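Local atomic coordinates of Endoglucanase(Endo-1,4-beta-glucanase)protein (Pseudomonas stutzeri, PDB entry 6R2J), a protein that probably hydrolyses beta-1,4-glucosidic bonds of cellulose and related glucans, as an endoglucanase of glycoside hydrolase family 5. Residues V16-A21 with I55-I60; F59-V64 with L96-Y101. All coordinates share one frame; numbering follows the deposited sequence.

Overall arrangement
Both contacts join neighbouring parallel strands of the TIM barrel: strand 14-18 with strand 54-59 in contact 1, and the end of strand 54-59, with the turn after it, with strand 93-98 in contact 2. Their centres lie about 10 Å apart, they share Phe59 and Ile60, and every touching residue is buried. Contact 1, its centre about 8 Å from that of the chain, combines sheet bonds with an Asn17-Arg56 pair inside the barrel and bridging waters where the strands part. Contact 2, its centre about 12 Å from the chain centre, relies on hydrogen bonds of the Asn100 side chain and packs aromatic rings against Met98. Phe57 O and Asp97 N, 3.0 Å apart, probably continue the hydrogen bonding between the two.

Contact 1: V16-A21 with I55-I60; sequences VNISGA and IRFPFI
Asn17 and Arg56 meet side by side on adjacent parallel strands of a TIM barrel, joined in a beta-alpha-beta unit through helix 41-49. Arg56 NH1 donates to Asn17 OD1 at 2.9 Å with an N-H...O angle of 168°; the oxygen lies in the guanidinium plane, while the amide plane stands nearly perpendicular to it. An extended Arg56 chain, with CG anti to the backbone N (chi1 177°), carries the guanidinium past OD1 to salt bridges with Asp140, Glu175 and Glu252 and a hydrogen bond to Asn143, partners that together hold its orientation.

Beneath this pair, Arg56 N binds Val16 O and Ile18 N binds Arg56 O, each at 3.0 Å, the alternating pattern of a parallel ladder. Past Ile18 the backbones separate and water fills in: one molecule donates to Ile18 O and Pro58 O and accepts from Ala21 N, and a second links Ala21 O to Ile60 N. The first also lies over one face of the Phe57 ring, offset toward its rim. On the face bearing Val16 and Ile55, packing is tight: Val16 CG2 stands 3.3 Å from Ile55 CD1, and Ile55 CD1 also lies 3.7 Å from Ile18 CG1.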
ATOM      1  N   VAL A  16       4.161   6.805  -3.295  1.00  6.81           N
ATOM      2  CA  VAL A  16       2.806   7.260  -3.552  1.00  6.70           C
ATOM      3  C   VAL A  16       1.942   6.080  -3.941  1.00  7.33           C
ATOM      4  O   VAL A  16       2.370   5.197  -4.679  1.00  8.20           O
ATOM      5  CB  VAL A  16       2.763   8.313  -4.684  1.00  9.08           C
ATOM      6  CG1 VAL A  16       3.415   9.654  -4.254  1.00 10.49           C
ATOM      7  CG2 VAL A  16       3.409   7.772  -5.947  1.00 10.22           C
ATOM      8  N   ASN A  17       0.699   6.103  -3.493  1.00  6.61           N
ATOM      9  CA  ASN A  17      -0.293   5.233  -4.082  1.00  6.68           C
ATOM     10  C   ASN A  17      -0.779   5.850  -5.394  1.00  6.95           C
ATOM     11  O   ASN A  17      -1.053   7.053  -5.453  1.00  6.77           O
ATOM     12  CB  ASN A  17      -1.472   5.084  -3.136  1.00  6.55           C
ATOM     13  CG  ASN A  17      -1.152   4.245  -1.931  1.00  6.66           C
ATOM     14  OD1 ASN A  17      -1.271   3.019  -1.984  1.00  8.41           O
ATOM     15  ND2 ASN A  17      -0.806   4.889  -0.820  1.00  7.19           N
ATOM     16  N   ILE A  18      -0.941   5.005  -6.425  1.00  6.80           N
ATOM     17  CA  ILE A  18      -1.341   5.442  -7.762  1.00  6.71           C
ATOM     18  C   ILE A  18      -2.653   4.791  -8.188  1.00  7.47           C
ATOM     19  O   ILE A  18      -2.767   3.550  -8.188  1.00  7.17           O
ATOM     20  CB  ILE A  18      -0.223   5.182  -8.785  1.00  7.80           C
ATOM     21  CG1 ILE A  18       1.021   6.011  -8.411  1.00  9.05           C
ATOM     22  CG2 ILE A  18      -0.694   5.536 -10.198  1.00  8.34           C
ATOM     23  CD1 ILE A  18       0.919   7.555  -8.637  1.00  8.25           C
ATOM     24  N   SER A  19      -3.637   5.626  -8.557  1.00  7.67           N
ATOM     25  CA  SER A  19      -4.964   5.235  -8.992  1.00  8.76           C
ATOM     26  C   SER A  19      -4.878   4.590 -10.378  1.00  8.92           C
ATOM     27  O   SER A  19      -3.860   4.730 -11.082  1.00  9.19           O
ATOM     28  CB  SER A  19      -5.902   6.448  -8.957  1.00  9.12           C
ATOM     29  OG  SER A  19      -5.317   7.475  -9.683  1.00  9.90           O
ATOM     30  N   GLY A  20      -5.994   3.949 -10.821  1.00  7.49           N
ATOM     31  CA  GLY A  20      -7.296   3.937 -10.132  1.00  6.36           C
ATOM     32  C   GLY A  20      -7.990   2.625 -10.437  1.00  7.87           C
ATOM     33  O   GLY A  20      -9.171   2.594 -10.667  1.00  8.84           O
ATOM     34  N   ALA A  21      -7.242   1.513 -10.438  1.00  9.28           N
ATOM     35  CA  ALA A  21      -7.733   0.186 -10.830  1.00  8.62           C
ATOM     36  C   ALA A  21      -8.648  -0.450  -9.786  1.00  7.32           C
ATOM     37  O   ALA A  21      -9.310  -1.451 -10.097  1.00  7.43           O
ATOM     38  CB  ALA A  21      -6.537  -0.743 -11.112  1.00  9.50           C
ATOM     39  N   ILE A  55       6.073   2.981  -5.584  1.00  8.90           N
ATOM     40  CA  ILE A  55       4.675   3.072  -5.965  1.00  9.35           C
ATOM     41  C   ILE A  55       3.928   1.895  -5.343  1.00  8.24           C
ATOM     42  O   ILE A  55       4.360   0.743  -5.448  1.00  7.29           O
ATOM     43  CB  ILE A  55       4.508   3.034  -7.495  1.00 10.03           C
ATOM     44  CG1 ILE A  55       5.313   4.164  -8.143  1.00 12.36           C
ATOM     45  CG2 ILE A  55       3.023   3.084  -7.875  1.00 10.01           C
ATOM     46  CD1 ILE A  55       4.686   5.521  -7.999  1.00 15.22           C
ATOM     47  N   ARG A  56       2.805   2.192  -4.698  1.00  8.45           N
ATOM     48  CA  ARG A  56       1.848   1.183  -4.274  1.00  8.80           C
ATOM     49  C   ARG A  56       0.661   1.258  -5.223  1.00  7.93           C
ATOM     50  O   ARG A  56       0.100   2.340  -5.441  1.00  6.91           O
ATOM     51  CB  ARG A  56       1.396   1.385  -2.823  1.00  9.34           C
ATOM     52  CG  ARG A  56       0.299   0.352  -2.387  1.00  8.92           C
ATOM     53  CD  ARG A  56       0.118   0.484  -0.912  1.00  8.15           C
ATOM     54  NE  ARG A  56      -0.834  -0.400  -0.237  1.00  7.39           N
ATOM     55  CZ  ARG A  56      -2.076  -0.078   0.099  1.00  6.67           C
ATOM     56  NH1 ARG A  56      -2.590   1.101  -0.234  1.00  6.90           N
ATOM     57  NH2 ARG A  56      -2.797  -0.935   0.804  1.00  6.05           N
ATOM     58  N   PHE A  57       0.287   0.130  -5.806  1.00  7.74           N
ATOM     59  CA  PHE A  57      -0.741   0.146  -6.841  1.00  6.65           C
ATOM     60  C   PHE A  57      -1.916  -0.759  -6.509  1.00  6.96           C
ATOM     61  O   PHE A  57      -1.827  -1.986  -6.707  1.00  6.70           O
ATOM     62  CB  PHE A  57      -0.153  -0.227  -8.197  1.00  5.07           C
ATOM     63  CG  PHE A  57      -1.113  -0.005  -9.319  1.00  4.37           C
ATOM     64  CD1 PHE A  57      -1.368   1.283  -9.762  1.00  5.82           C
ATOM     65  CD2 PHE A  57      -1.813  -1.052  -9.881  1.00  6.04           C
ATOM     66  CE1 PHE A  57      -2.272   1.544 -10.792  1.00  7.09           C
ATOM     67  CE2 PHE A  57      -2.757  -0.795 -10.897  1.00  8.10           C
ATOM     68  CZ  PHE A  57      -2.962   0.498 -11.360  1.00  8.05           C
ATOM     69  N   PRO A  58      -3.048  -0.200  -6.038  1.00  8.17           N
ATOM     70  CA  PRO A  58      -4.236  -1.031  -5.771  1.00  9.26           C
ATOM     71  C   PRO A  58      -4.916  -1.567  -7.041  1.00  7.46           C
ATOM     72  O   PRO A  58      -5.039  -0.879  -8.064  1.00  7.33           O
ATOM     73  CB  PRO A  58      -5.173  -0.093  -4.985  1.00  9.78           C
ATOM     74  CG  PRO A  58      -4.281   1.033  -4.475  1.00  8.67           C
ATOM     75  CD  PRO A  58      -3.189   1.181  -5.511  1.00  7.84           C
ATOM     76  N   PHE A  59      -5.380  -2.813  -6.939  1.00  7.46           N
ATOM     77  CA  PHE A  59      -6.247  -3.470  -7.897  1.00  6.12           C
ATOM     78  C   PHE A  59      -7.201  -4.312  -7.055  1.00  8.34           C
ATOM     79  O   PHE A  59      -7.008  -4.493  -5.831  1.00  8.31           O
ATOM     80  CB  PHE A  59      -5.393  -4.246  -8.894  1.00  5.23           C
ATOM     81  CG  PHE A  59      -4.792  -5.476  -8.309  1.00  6.28           C
ATOM     82  CD1 PHE A  59      -3.641  -5.396  -7.555  1.00  6.25           C
ATOM     83  CD2 PHE A  59      -5.438  -6.709  -8.435  1.00  6.70           C
ATOM     84  CE1 PHE A  59      -3.099  -6.534  -6.978  1.00  7.14           C
ATOM     85  CE2 PHE A  59      -4.931  -7.839  -7.859  1.00  6.92           C
ATOM     86  CZ  PHE A  59      -3.744  -7.768  -7.146  1.00  7.97           C
ATOM     87  N   ILE A  60      -8.254  -4.833  -7.692  1.00  8.12           N
ATOM     88  CA  ILE A  60      -9.165  -5.717  -6.974  1.00  8.31           C
ATOM     89  C   ILE A  60      -9.180  -7.118  -7.575  1.00  7.63           C
ATOM     90  O   ILE A  60      -9.051  -7.316  -8.789  1.00  8.53           O
ATOM     91  CB  ILE A  60     -10.586  -5.142  -6.753  1.00  8.41           C
ATOM     92  CG1 ILE A  60     -11.290  -4.879  -8.087  1.00  9.00           C
ATOM     93  CG2 ILE A  60     -10.494  -3.855  -5.859  1.00  8.80           C
ATOM     94  CD1 ILE A  60     -12.733  -4.436  -7.914  1.00  9.04           C
TER
HETATM   95  O   HOH W   1      -4.874   1.727  -8.530  1.00  6.06           O
HETATM   96  O   HOH W   2      -8.460  -4.011 -10.637  1.00  7.70           O

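Contact 2: F59-V64 with L96-Y101; sequences FIWERV and LDMHNY
Phe59, Met98 and Asn100 bury the most surface here, and each meets its partners differently. Phe59 is paired with Met98 in a parallel beta bridge: its N donates to Asp97 O at 2.8 Å, and its O receives His99 N at 2.6 Å, with the donor almost in line with the C=O bond. Its ring, with CG placed between the backbone N and carbonyl carbon (chi1 73°), folds back against the neighbouring strand. Met98 CA sits over one ring face in a CH-pi contact, 4.0 Å from the centroid and 24° off the normal, while Leu96 C lies at the edge.

Met98 runs on from there to Trp61. Bent at its last torsion (chi3 -66°), it brings SD within 3.7 Å of Trp61 CB and CE within 4.0 Å of Trp61 CG; the sulfur approaches the indole obliquely, a Met-aromatic contact. Tyr119 and Trp123 of helix 116-130 also pack on Met98.

Asn100 uses both ends of its amide. OD1 accepts Trp61 N at 2.8 Å in a nearly straight bond, and ND2 donates to Glu62 OE1 on its syn side, also at 2.8 Å. The carboxylate and amide planes are nearly parallel. Arg103 O takes a further bond from ND2, and His105 N binds Glu62 OE2, so the amide's rotation is fixed by partners at both ends.

His99 ND1 donates to Asp97 OD2, a His-carboxylate pair beside a bound Tris molecule, probably from the crystallisation liquor. The arrangement forms part of the C-terminal rim of a TIM barrel, the end where family 5 glycosidases carry their active-site cleft.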
ATOM      1  N   PHE A  59      -5.380  -2.813  -6.939  1.00  7.46           N
ATOM      2  CA  PHE A  59      -6.247  -3.470  -7.897  1.00  6.12           C
ATOM      3  C   PHE A  59      -7.201  -4.312  -7.055  1.00  8.34           C
ATOM      4  O   PHE A  59      -7.008  -4.493  -5.831  1.00  8.31           O
ATOM      5  CB  PHE A  59      -5.393  -4.246  -8.894  1.00  5.23           C
ATOM      6  CG  PHE A  59      -4.792  -5.476  -8.309  1.00  6.28           C
ATOM      7  CD1 PHE A  59      -3.641  -5.396  -7.555  1.00  6.25           C
ATOM      8  CD2 PHE A  59      -5.438  -6.709  -8.435  1.00  6.70           C
ATOM      9  CE1 PHE A  59      -3.099  -6.534  -6.978  1.00  7.14           C
ATOM     10  CE2 PHE A  59      -4.931  -7.839  -7.859  1.00  6.92           C
ATOM     11  CZ  PHE A  59      -3.744  -7.768  -7.146  1.00  7.97           C
ATOM     12  N   ILE A  60      -8.254  -4.833  -7.692  1.00  8.12           N
ATOM     13  CA  ILE A  60      -9.165  -5.717  -6.974  1.00  8.31           C
ATOM     14  C   ILE A  60      -9.180  -7.118  -7.575  1.00  7.63           C
ATOM     15  O   ILE A  60      -9.051  -7.316  -8.789  1.00  8.53           O
ATOM     16  CB  ILE A  60     -10.586  -5.142  -6.753  1.00  8.41           C
ATOM     17  CG1 ILE A  60     -11.290  -4.879  -8.087  1.00  9.00           C
ATOM     18  CG2 ILE A  60     -10.494  -3.855  -5.859  1.00  8.80           C
ATOM     19  CD1 ILE A  60     -12.733  -4.436  -7.914  1.00  9.04           C
ATOM     20  N   TRP A  61      -9.353  -8.092  -6.698  1.00  5.76           N
ATOM     21  CA  TRP A  61      -9.413  -9.491  -7.111  1.00  7.18           C
ATOM     22  C   TRP A  61     -10.535  -9.724  -8.133  1.00  7.44           C
ATOM     23  O   TRP A  61     -10.340 -10.428  -9.136  1.00  7.38           O
ATOM     24  CB  TRP A  61      -9.531 -10.342  -5.835  1.00  8.05           C
ATOM     25  CG  TRP A  61      -9.589 -11.802  -5.995  1.00  8.27           C
ATOM     26  CD1 TRP A  61      -9.533 -12.538  -7.161  1.00  7.58           C
ATOM     27  CD2 TRP A  61      -9.754 -12.741  -4.929  1.00  8.31           C
ATOM     28  NE1 TRP A  61      -9.676 -13.872  -6.871  1.00  7.98           N
ATOM     29  CE2 TRP A  61      -9.798 -14.029  -5.511  1.00  7.51           C
ATOM     30  CE3 TRP A  61      -9.875 -12.617  -3.532  1.00  7.53           C
ATOM     31  CZ2 TRP A  61      -9.944 -15.176  -4.752  1.00  8.83           C
ATOM     32  CZ3 TRP A  61     -10.047 -13.758  -2.787  1.00  8.53           C
ATOM     33  CH2 TRP A  61     -10.092 -15.027  -3.401  1.00  9.25           C
ATOM     34  N   GLU A  62     -11.683  -9.061  -7.940  1.00  8.10           N
ATOM     35  CA  GLU A  62     -12.846  -9.276  -8.793  1.00  7.47           C
ATOM     36  C   GLU A  62     -12.583  -8.905 -10.248  1.00  7.72           C
ATOM     37  O   GLU A  62     -13.278  -9.397 -11.138  1.00 10.03           O
ATOM     38  CB  GLU A  62     -14.023  -8.471  -8.236  1.00  7.40           C
ATOM     39  CG  GLU A  62     -14.571  -9.006  -6.908  1.00  8.47           C
ATOM     40  CD  GLU A  62     -13.886  -8.412  -5.662  1.00  9.58           C
ATOM     41  OE1 GLU A  62     -12.858  -7.725  -5.805  1.00  9.31           O
ATOM     42  OE2 GLU A  62     -14.374  -8.648  -4.530  1.00  9.80           O
ATOM     43  N   ARG A  63     -11.609  -8.055 -10.521  1.00  8.20           N
ATOM     44  CA  ARG A  63     -11.303  -7.689 -11.892  1.00  8.41           C
ATOM     45  C   ARG A  63     -10.222  -8.569 -12.505  1.00  8.31           C
ATOM     46  O   ARG A  63     -10.138  -8.618 -13.737  1.00  8.55           O
ATOM     47  CB  ARG A  63     -10.974  -6.182 -11.974  1.00  8.69           C
ATOM     48  CG  ARG A  63     -12.198  -5.299 -11.761  1.00  4.87           C
ATOM     49  CD  ARG A  63     -11.896  -3.808 -11.619  1.00  6.74           C
ATOM     50  NE  ARG A  63     -13.161  -3.071 -11.447  1.00  6.75           N
ATOM     51  CZ  ARG A  63     -13.353  -1.997 -10.674  1.00  7.21           C
ATOM     52  NH1 ARG A  63     -12.364  -1.466  -9.991  1.00  7.43           N
ATOM     53  NH2 ARG A  63     -14.558  -1.429 -10.610  1.00  7.27           N
ATOM     54  N   VAL A  64      -9.370  -9.211 -11.683  1.00  8.76           N
ATOM     55  CA  VAL A  64      -8.396 -10.185 -12.204  0.59  8.21           C
ATOM     56  C   VAL A  64      -9.020 -11.570 -12.323  1.00  8.30           C
ATOM     57  O   VAL A  64      -8.563 -12.381 -13.138  1.00  9.06           O
ATOM     58  CB  VAL A  64      -7.049 -10.289 -11.448  0.59  7.69           C
ATOM     59  CG1 VAL A  64      -6.274  -8.971 -11.548  0.59  7.49           C
ATOM     60  CG2 VAL A  64      -7.276 -10.762 -10.009  0.59  6.78           C
ATOM     61  N   LEU A  96       2.151  -4.243  -5.784  1.00  7.83           N
ATOM     62  CA  LEU A  96       0.804  -4.601  -6.204  1.00  7.84           C
ATOM     63  C   LEU A  96      -0.062  -4.909  -4.988  1.00  6.87           C
ATOM     64  O   LEU A  96       0.272  -5.770  -4.174  1.00  7.24           O
ATOM     65  CB  LEU A  96       0.823  -5.795  -7.153  1.00  7.91           C
ATOM     66  CG  LEU A  96       1.509  -5.495  -8.489  1.00 10.74           C
ATOM     67  CD1 LEU A  96       1.410  -6.734  -9.363  1.00 12.71           C
ATOM     68  CD2 LEU A  96       0.921  -4.298  -9.192  1.00 10.55           C
ATOM     69  N   ASP A  97      -1.186  -4.211  -4.865  1.00  7.38           N
ATOM     70  CA  ASP A  97      -2.006  -4.249  -3.661  1.00  7.11           C
ATOM     71  C   ASP A  97      -3.361  -4.798  -4.054  1.00  7.72           C
ATOM     72  O   ASP A  97      -4.108  -4.126  -4.780  1.00  8.71           O
ATOM     73  CB  ASP A  97      -2.133  -2.824  -3.113  1.00  7.77           C
ATOM     74  CG  ASP A  97      -3.410  -2.586  -2.300  1.00  7.27           C
ATOM     75  OD1 ASP A  97      -3.899  -3.542  -1.600  1.00  6.52           O
ATOM     76  OD2 ASP A  97      -3.926  -1.419  -2.478  1.00  5.98           O
ATOM     77  N   MET A  98      -3.691  -6.003  -3.571  1.00  6.88           N
ATOM     78  CA  MET A  98      -5.033  -6.558  -3.754  1.00  5.95           C
ATOM     79  C   MET A  98      -5.955  -5.850  -2.758  1.00  6.55           C
ATOM     80  O   MET A  98      -5.980  -6.163  -1.564  1.00  7.16           O
ATOM     81  CB  MET A  98      -5.055  -8.070  -3.560  1.00  5.84           C
ATOM     82  CG  MET A  98      -6.459  -8.648  -3.631  1.00  7.79           C
ATOM     83  SD  MET A  98      -6.548 -10.463  -3.623  1.00  8.40           S
ATOM     84  CE  MET A  98      -5.769 -10.940  -5.170  1.00  8.29           C
ATOM     85  N   HIS A  99      -6.712  -4.884  -3.253  1.00  7.60           N
ATOM     86  CA  HIS A  99      -7.362  -3.865  -2.427  1.00  8.30           C
ATOM     87  C   HIS A  99      -8.760  -4.334  -1.995  1.00  6.56           C
ATOM     88  O   HIS A  99      -9.788  -3.687  -2.264  1.00  6.12           O
ATOM     89  CB  HIS A  99      -7.441  -2.599  -3.263  1.00  6.87           C
ATOM     90  CG  HIS A  99      -7.465  -1.327  -2.478  1.00  7.60           C
ATOM     91  ND1 HIS A  99      -6.385  -0.883  -1.751  1.00  6.52           N
ATOM     92  CD2 HIS A  99      -8.423  -0.378  -2.348  1.00  8.54           C
ATOM     93  CE1 HIS A  99      -6.683   0.278  -1.196  1.00  7.82           C
ATOM     94  NE2 HIS A  99      -7.911   0.612  -1.549  1.00  8.19           N
ATOM     95  N   ASN A 100      -8.781  -5.460  -1.254  1.00  7.35           N
ATOM     96  CA  ASN A 100     -10.017  -6.212  -1.105  1.00  5.90           C
ATOM     97  C   ASN A 100     -10.628  -6.344   0.291  1.00  6.42           C
ATOM     98  O   ASN A 100     -11.677  -6.987   0.417  1.00  6.62           O
ATOM     99  CB  ASN A 100      -9.861  -7.610  -1.724  1.00  6.11           C
ATOM    100  CG  ASN A 100     -10.299  -7.659  -3.173  1.00  5.71           C
ATOM    101  OD1 ASN A 100      -9.608  -7.199  -4.042  1.00  6.09           O
ATOM    102  ND2 ASN A 100     -11.475  -8.203  -3.422  1.00  7.62           N
ATOM    103  N   TYR A 101     -10.037  -5.780   1.334  1.00  6.77           N
ATOM    104  CA  TYR A 101     -10.731  -5.644   2.622  1.00  7.11           C
ATOM    105  C   TYR A 101     -11.135  -6.980   3.251  1.00  7.17           C
ATOM    106  O   TYR A 101     -12.127  -7.052   3.982  1.00  7.62           O
ATOM    107  CB  TYR A 101     -11.978  -4.759   2.470  1.00  7.83           C
ATOM    108  CG  TYR A 101     -11.678  -3.379   1.940  1.00  7.56           C
ATOM    109  CD1 TYR A 101     -11.182  -2.397   2.762  1.00  7.75           C
ATOM    110  CD2 TYR A 101     -11.864  -3.079   0.620  1.00  7.97           C
ATOM    111  CE1 TYR A 101     -10.880  -1.154   2.266  1.00  7.23           C
ATOM    112  CE2 TYR A 101     -11.555  -1.834   0.119  1.00  7.65           C
ATOM    113  CZ  TYR A 101     -11.059  -0.873   0.940  1.00  6.53           C
ATOM    114  OH  TYR A 101     -10.772   0.370   0.409  1.00  8.18           O
TER